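Local coordinates for protein beta-xylosidase (Uncultured organism, PDB 4MLG) that probably hydrolyses xylosidic bonds, releasing xylose from the non-reducing ends of xylo-oligosaccharides, as a beta-propeller glycosidase of family 43, at residues A[196-208]-A[249-261]. Residues are numbered along the deposited sequence; the frame is centred on the assembly and turned at random.
Sequences AEEPRDLMILDEK and ATGDNPYGPFTYR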
# COMPACT_ATOMS: atom_id res chain seq x y z
N ALA A 196 12.87 -8.14 8.96
CA ALA A 196 13.90 -7.76 9.93
C ALA A 196 14.77 -6.64 9.36
O ALA A 196 15.48 -5.96 10.09
CB ALA A 196 14.75 -8.96 10.30
N GLU A 197 14.70 -6.47 8.04
CA GLU A 197 15.51 -5.48 7.35
C GLU A 197 14.80 -5.02 6.09
O GLU A 197 13.67 -5.43 5.82
CB GLU A 197 16.86 -6.08 6.97
CG GLU A 197 16.75 -7.25 6.01
CD GLU A 197 18.10 -7.80 5.58
OE1 GLU A 197 19.12 -7.31 6.09
OE2 GLU A 197 18.12 -8.72 4.74
N GLU A 198 15.46 -4.17 5.31
CA GLU A 198 14.92 -3.75 4.03
C GLU A 198 15.28 -4.76 2.95
O GLU A 198 16.42 -5.21 2.87
CB GLU A 198 15.46 -2.37 3.63
CG GLU A 198 14.97 -1.22 4.51
CD GLU A 198 15.15 0.13 3.84
OE1 GLU A 198 14.72 0.28 2.68
OE2 GLU A 198 15.73 1.03 4.48
N PRO A 199 14.30 -5.12 2.11
CA PRO A 199 14.53 -6.02 0.98
C PRO A 199 15.56 -5.45 0.01
O PRO A 199 15.73 -4.23 -0.05
CB PRO A 199 13.16 -6.09 0.30
CG PRO A 199 12.19 -5.79 1.39
CD PRO A 199 12.87 -4.77 2.26
N ARG A 200 16.24 -6.31 -0.73
CA ARG A 200 17.27 -5.87 -1.66
C ARG A 200 17.31 -6.77 -2.90
O ARG A 200 16.76 -7.87 -2.90
CB ARG A 200 18.64 -5.83 -0.98
CG ARG A 200 18.94 -7.05 -0.13
CD ARG A 200 20.27 -6.90 0.61
NE ARG A 200 20.14 -7.18 2.03
CZ ARG A 200 21.15 -7.18 2.89
NH1 ARG A 200 22.38 -6.92 2.47
NH2 ARG A 200 20.94 -7.45 4.17
N ASP A 201 17.97 -6.28 -3.94
CA ASP A 201 18.10 -7.04 -5.18
C ASP A 201 18.86 -8.35 -4.97
O ASP A 201 19.94 -8.36 -4.37
CB ASP A 201 18.82 -6.21 -6.25
CG ASP A 201 17.95 -5.11 -6.82
OD1 ASP A 201 16.72 -5.29 -6.86
OD2 ASP A 201 18.50 -4.07 -7.24
N LEU A 202 18.28 -9.45 -5.44
CA LEU A 202 19.01 -10.70 -5.55
C LEU A 202 19.57 -10.77 -6.96
O LEU A 202 18.91 -11.24 -7.88
CB LEU A 202 18.09 -11.90 -5.30
CG LEU A 202 18.82 -13.25 -5.27
CD1 LEU A 202 19.58 -13.41 -3.95
CD2 LEU A 202 17.87 -14.41 -5.50
N MET A 203 20.79 -10.27 -7.12
CA MET A 203 21.40 -10.14 -8.44
C MET A 203 21.57 -11.48 -9.14
O MET A 203 22.20 -12.40 -8.61
CB MET A 203 22.75 -9.43 -8.33
CG MET A 203 22.69 -8.10 -7.61
SD MET A 203 24.30 -7.32 -7.42
CE MET A 203 24.68 -6.88 -9.12
N ILE A 204 20.98 -11.60 -10.33
CA ILE A 204 21.21 -12.76 -11.18
C ILE A 204 22.13 -12.34 -12.33
O ILE A 204 21.84 -11.39 -13.05
CB ILE A 204 19.89 -13.33 -11.73
CG1 ILE A 204 18.89 -13.55 -10.58
CG2 ILE A 204 20.14 -14.64 -12.45
CD1 ILE A 204 17.59 -14.16 -11.02
N LEU A 205 23.24 -13.06 -12.48
CA LEU A 205 24.30 -12.63 -13.39
C LEU A 205 24.52 -13.55 -14.59
O LEU A 205 23.93 -14.63 -14.68
CB LEU A 205 25.62 -12.49 -12.63
CG LEU A 205 25.61 -11.61 -11.38
CD1 LEU A 205 27.01 -11.54 -10.78
CD2 LEU A 205 25.10 -10.22 -11.71
N ASP A 206 25.37 -13.10 -15.50
CA ASP A 206 25.84 -13.90 -16.62
C ASP A 206 26.83 -14.94 -16.14
O ASP A 206 27.05 -15.10 -14.93
CB ASP A 206 26.57 -13.02 -17.64
CG ASP A 206 25.62 -12.28 -18.56
OD1 ASP A 206 24.56 -12.85 -18.90
OD2 ASP A 206 25.94 -11.14 -18.95
N GLU A 207 27.45 -15.65 -17.08
CA GLU A 207 28.60 -16.48 -16.77
C GLU A 207 29.81 -15.56 -16.67
O GLU A 207 30.87 -15.95 -16.18
CB GLU A 207 28.82 -17.54 -17.84
CG GLU A 207 27.63 -18.47 -18.06
CD GLU A 207 26.57 -17.88 -18.98
OE1 GLU A 207 26.81 -16.78 -19.53
OE2 GLU A 207 25.51 -18.51 -19.16
N LYS A 208 29.64 -14.33 -17.16
CA LYS A 208 30.68 -13.32 -17.09
C LYS A 208 30.49 -12.40 -15.89
O LYS A 208 31.23 -11.43 -15.71
CB LYS A 208 30.70 -12.50 -18.38
CG LYS A 208 30.97 -13.32 -19.63
CD LYS A 208 32.28 -14.08 -19.48
CE LYS A 208 32.53 -14.99 -20.68
NZ LYS A 208 33.80 -15.76 -20.54
N ALA A 249 19.91 -20.73 -11.06
CA ALA A 249 21.23 -20.14 -10.88
C ALA A 249 21.87 -20.69 -9.61
O ALA A 249 21.22 -21.39 -8.83
CB ALA A 249 21.11 -18.63 -10.80
N THR A 250 23.15 -20.39 -9.40
CA THR A 250 23.86 -20.89 -8.23
C THR A 250 24.63 -19.79 -7.50
O THR A 250 25.07 -18.81 -8.10
CB THR A 250 24.83 -22.03 -8.60
OG1 THR A 250 25.70 -21.61 -9.66
CG2 THR A 250 24.06 -23.27 -9.04
N GLY A 251 24.78 -19.97 -6.19
CA GLY A 251 25.48 -19.02 -5.35
C GLY A 251 25.99 -19.69 -4.09
O GLY A 251 25.74 -20.87 -3.87
N ASP A 252 26.70 -18.94 -3.25
CA ASP A 252 27.29 -19.50 -2.04
C ASP A 252 26.66 -18.95 -0.76
O ASP A 252 27.05 -19.34 0.34
CB ASP A 252 28.80 -19.29 -2.03
CG ASP A 252 29.18 -17.82 -1.91
OD1 ASP A 252 28.39 -16.96 -2.34
OD2 ASP A 252 30.28 -17.53 -1.39
N ASN A 253 25.68 -18.06 -0.91
CA ASN A 253 25.00 -17.47 0.23
C ASN A 253 23.63 -16.91 -0.16
O ASN A 253 23.42 -16.55 -1.32
CB ASN A 253 25.88 -16.39 0.88
CG ASN A 253 25.96 -15.13 0.06
OD1 ASN A 253 25.23 -14.16 0.31
ND2 ASN A 253 26.85 -15.12 -0.93
N PRO A 254 22.70 -16.83 0.80
CA PRO A 254 21.33 -16.38 0.52
C PRO A 254 21.23 -14.96 -0.06
O PRO A 254 20.21 -14.64 -0.67
CB PRO A 254 20.65 -16.43 1.90
CG PRO A 254 21.77 -16.48 2.89
CD PRO A 254 22.85 -17.24 2.21
N TYR A 255 22.25 -14.14 0.14
CA TYR A 255 22.25 -12.78 -0.38
C TYR A 255 23.03 -12.66 -1.69
O TYR A 255 22.52 -12.15 -2.68
CB TYR A 255 22.84 -11.81 0.64
CG TYR A 255 21.97 -11.56 1.85
CD1 TYR A 255 20.88 -10.70 1.78
CD2 TYR A 255 22.25 -12.16 3.07
CE1 TYR A 255 20.09 -10.46 2.89
CE2 TYR A 255 21.47 -11.92 4.18
CZ TYR A 255 20.39 -11.07 4.09
OH TYR A 255 19.61 -10.84 5.19
N GLY A 256 24.27 -13.14 -1.66
CA GLY A 256 25.22 -12.98 -2.76
C GLY A 256 24.67 -13.30 -4.13
O GLY A 256 23.78 -14.14 -4.26
N PRO A 257 25.19 -12.63 -5.16
CA PRO A 257 24.72 -12.75 -6.55
C PRO A 257 24.69 -14.20 -7.02
O PRO A 257 25.57 -14.98 -6.68
CB PRO A 257 25.77 -11.97 -7.34
CG PRO A 257 26.27 -10.96 -6.37
CD PRO A 257 26.29 -11.65 -5.04
N PHE A 258 23.66 -14.54 -7.78
CA PHE A 258 23.52 -15.88 -8.33
C PHE A 258 23.83 -15.90 -9.82
O PHE A 258 23.32 -15.08 -10.58
CB PHE A 258 22.12 -16.43 -8.08
CG PHE A 258 21.93 -17.00 -6.70
CD1 PHE A 258 21.85 -18.37 -6.51
CD2 PHE A 258 21.85 -16.17 -5.60
CE1 PHE A 258 21.69 -18.90 -5.24
CE2 PHE A 258 21.69 -16.69 -4.33
CZ PHE A 258 21.61 -18.06 -4.15
N THR A 259 24.69 -16.83 -10.23
CA THR A 259 25.08 -16.95 -11.63
C THR A 259 24.21 -17.97 -12.36
O THR A 259 24.10 -19.12 -11.94
CB THR A 259 26.56 -17.36 -11.76
OG1 THR A 259 27.39 -16.26 -11.39
CG2 THR A 259 26.88 -17.79 -13.18
N TYR A 260 23.58 -17.52 -13.45
CA TYR A 260 22.76 -18.39 -14.30
C TYR A 260 23.50 -19.65 -14.72
O TYR A 260 24.70 -19.62 -15.00
CB TYR A 260 22.29 -17.62 -15.54
CG TYR A 260 21.61 -18.49 -16.58
CD1 TYR A 260 20.25 -18.77 -16.50
CD2 TYR A 260 22.33 -19.02 -17.65
CE1 TYR A 260 19.63 -19.57 -17.46
CE2 TYR A 260 21.71 -19.81 -18.61
CZ TYR A 260 20.36 -20.08 -18.50
OH TYR A 260 19.75 -20.87 -19.45
N ARG A 261 22.78 -20.77 -14.77
CA ARG A 261 23.37 -22.05 -15.12
C ARG A 261 22.72 -22.68 -16.34
O ARG A 261 23.40 -23.01 -17.32
CB ARG A 261 23.33 -23.01 -13.93
CG ARG A 261 24.32 -22.65 -12.83
CD ARG A 261 25.74 -22.81 -13.33
NE ARG A 261 26.71 -22.15 -12.45
CZ ARG A 261 27.68 -21.35 -12.89
NH1 ARG A 261 27.81 -21.11 -14.18
NH2 ARG A 261 28.52 -20.79 -12.02
O HOH W 1 23.00 -10.42 -4.80
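The Tyr-255 hydroxyl donates a hydrogen bond to the carboxylate of Glu-197, with OH and OE2 2.6 Å apart, while the guanidinium of Arg-200 crosses the same ring. OE2 accepts from two donors on opposite faces of the carboxylate plane: the phenol arrives 40° out of that plane, and NH2 of Arg-200 comes on the syn side as part of a salt bridge that also takes in OE1. The long arm of Arg-200 bends at chi3, which brings CE1 of Tyr-255 over one face of the guanidinium, near its rim, the two planes 45° apart. Between this polar end and the strands, a water links N of Met-203 to O of Tyr-255.

Further along, 204-205 and 258-259 run parallel, joining two antiparallel groups of strands into one mixed sheet of the propeller fold. Three backbone hydrogen bonds hold the pairing, from Phe-258 N to Met-203 O (2.7 Å), Leu-205 N to Phe-258 O (2.8 Å) and Tyr-260 N to Leu-205 O (3.2 Å). Leu-202, Ile-204 and Phe-258 are buried: with CG anti to the backbone N (chi1 -174°), Leu-202 sends CD1 to within 3.9 Å of CE2 of Phe-258, and Phe-236 and Tyr-234 of strand 233-239 close in around them. The face of Leu-205 and Thr-259 is nearer solvent, CD1 of the partly buried Leu-205 lying 3.7 Å from CB of the exposed Pro-257. At the end of the pairing, OE2 of the exposed Glu-207 meets the edge of the Tyr-260 ring.

Replacing Glu-197 with an alanine would probably deprive the Tyr-255 hydroxyl of its acceptor and Arg-200 of its counter-charge, allowing the guanidinium to swing from the ring. The chemistry thus divides: backbone hydrogen bonds and apolar packing join the strands, whereas phenol, carboxylate and guanidinium, their hydrogen bonds probably strengthened by charge, tie the loop at Tyr-255 to the 196-200 region.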